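Local coordinates for succinate-semialdehyde dehydrogenase (Synechococcus sp., PDB 4ITA), which probably oxidises succinic semialdehyde to succinate with NADP+ as cofactor, as a member of the aldehyde dehydrogenase family, at residues 75-79 with 80-84. Residues are numbered along the deposited sequence; the frame is centred on the assembly and turned at random.
Sequences MGKTH and QSAIA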
loop_
_atom_site.group_PDB
_atom_site.type_symbol
_atom_site.label_atom_id
_atom_site.label_comp_id
_atom_site.label_asym_id
_atom_site.label_seq_id
_atom_site.Cartn_x
_atom_site.Cartn_y
_atom_site.Cartn_z
ATOM N N MET A 75 19.414 -17.990 -17.553
ATOM C CA MET A 75 18.834 -18.542 -16.332
ATOM C C MET A 75 18.241 -19.948 -16.442
ATOM O O MET A 75 17.691 -20.460 -15.471
ATOM C CB MET A 75 17.878 -17.542 -15.670
ATOM C CG MET A 75 16.811 -16.945 -16.588
ATOM S SD MET A 75 15.505 -18.106 -17.126
ATOM C CE MET A 75 14.808 -18.586 -15.527
ATOM N N GLY A 76 18.358 -20.565 -17.615
ATOM C CA GLY A 76 18.168 -22.006 -17.740
ATOM C C GLY A 76 16.766 -22.564 -17.919
ATOM O O GLY A 76 16.601 -23.782 -18.010
ATOM N N LYS A 77 15.745 -21.714 -17.970
ATOM C CA LYS A 77 14.401 -22.230 -18.244
ATOM C C LYS A 77 14.337 -22.753 -19.682
ATOM O O LYS A 77 15.116 -22.319 -20.533
ATOM C CB LYS A 77 13.321 -21.168 -17.993
ATOM C CG LYS A 77 13.163 -20.140 -19.099
ATOM C CD LYS A 77 12.183 -19.042 -18.693
ATOM C CE LYS A 77 10.762 -19.539 -18.755
ATOM N NZ LYS A 77 9.865 -18.785 -17.823
ATOM N N THR A 78 13.433 -23.689 -19.960
ATOM C CA THR A 78 13.381 -24.245 -21.308
ATOM C C THR A 78 13.077 -23.153 -22.327
ATOM O O THR A 78 12.343 -22.194 -22.043
ATOM C CB THR A 78 12.335 -25.358 -21.460
ATOM O OG1 THR A 78 11.022 -24.815 -21.270
ATOM C CG2 THR A 78 12.589 -26.482 -20.462
ATOM N N HIS A 79 13.657 -23.288 -23.513
ATOM C CA HIS A 79 13.423 -22.331 -24.581
ATOM C C HIS A 79 11.932 -22.243 -24.910
ATOM O O HIS A 79 11.400 -21.154 -25.153
ATOM C CB HIS A 79 14.235 -22.723 -25.814
ATOM C CG HIS A 79 14.163 -21.729 -26.931
ATOM N ND1 HIS A 79 13.612 -22.031 -28.155
ATOM C CD2 HIS A 79 14.574 -20.442 -27.005
ATOM C CE1 HIS A 79 13.686 -20.969 -28.942
ATOM N NE2 HIS A 79 14.271 -19.995 -28.270
ATOM N N GLN A 80 11.246 -23.378 -24.891
ATOM C CA GLN A 80 9.819 -23.384 -25.175
ATOM C C GLN A 80 9.015 -22.601 -24.138
ATOM O O GLN A 80 8.101 -21.856 -24.494
ATOM C CB GLN A 80 9.294 -24.815 -25.324
ATOM C CG GLN A 80 9.855 -25.542 -26.544
ATOM C CD GLN A 80 9.608 -24.799 -27.854
ATOM O OE1 GLN A 80 10.533 -24.567 -28.635
ATOM N NE2 GLN A 80 8.358 -24.433 -28.104
ATOM N N SER A 81 9.347 -22.759 -22.861
ATOM C CA SER A 81 8.646 -21.995 -21.825
ATOM C C SER A 81 9.033 -20.514 -21.879
ATOM O O SER A 81 8.230 -19.652 -21.527
ATOM C CB SER A 81 8.862 -22.577 -20.422
ATOM O OG SER A 81 10.204 -22.478 -19.997
ATOM N N ALA A 82 10.251 -20.220 -22.331
ATOM C CA ALA A 82 10.682 -18.831 -22.503
ATOM C C ALA A 82 9.956 -18.155 -23.671
ATOM O O ALA A 82 9.667 -16.957 -23.616
ATOM C CB ALA A 82 12.199 -18.738 -22.660
ATOM N N ILE A 83 9.638 -18.921 -24.712
ATOM C CA ILE A 83 8.808 -18.415 -25.794
ATOM C C ILE A 83 7.442 -18.042 -25.228
ATOM O O ILE A 83 6.935 -16.951 -25.485
ATOM C CB ILE A 83 8.680 -19.447 -26.946
ATOM C CG1 ILE A 83 9.986 -19.508 -27.742
ATOM C CG2 ILE A 83 7.517 -19.095 -27.866
ATOM C CD1 ILE A 83 10.061 -20.670 -28.718
ATOM N N ALA A 84 6.858 -18.927 -24.423
ATOM C CA ALA A 84 5.581 -18.624 -23.790
ATOM C C ALA A 84 5.685 -17.381 -22.906
ATOM O O ALA A 84 4.756 -16.569 -22.852
ATOM C CB ALA A 84 5.062 -19.827 -22.989
HETATM O O HOH W 1 7.231 -19.389 -18.866
HETATM O O HOH W 2 13.519 -24.960 -28.474
#
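Thr-78 OG1 and Ser-81 OG lie 2.8 Å apart where Thr-78, as N-cap, opens helix 79-103. Thr-78 O takes the N-H of Ala-82 at 2.9 Å, in the carbonyl plane, and His-79 O takes that of Ile-83. The tight side is lined by Lys-77, whose aliphatic chain runs along the first turn: Lys-77 CG lies 3.9 Å from Ala-82 CB, and a bend at chi3 (-75°) brings Lys-77 CE to 3.2 Å from Ser-81 OG. NZ of the buried Lys-77 forms a salt bridge with Glu-85, a hydrogen bond to Asn-259 and, through a water, a link to Ser-81 O. A methionine here would probably leave Glu-85 without its charge partner and the water without its lysine donor. His-79 packs against helix 64-75: with CG anti to the backbone N (chi1 -175°), its ring has Ile-83 CG1 over one face, offset toward the rim; Ile-83 CD1 lies 3.6 Å from His-79 CE1, and NE2 bonds to Ser-65 O. The loose side begins at exposed Gln-80, where a water joins His-79 ND1 to Gln-80 OE1. The backbone bonds from Thr-78 O and His-79 O mark the helix start; the Lys-77 side chain lies about 10 Å from the bound NADPH, and its neighbours probably favour the charged form.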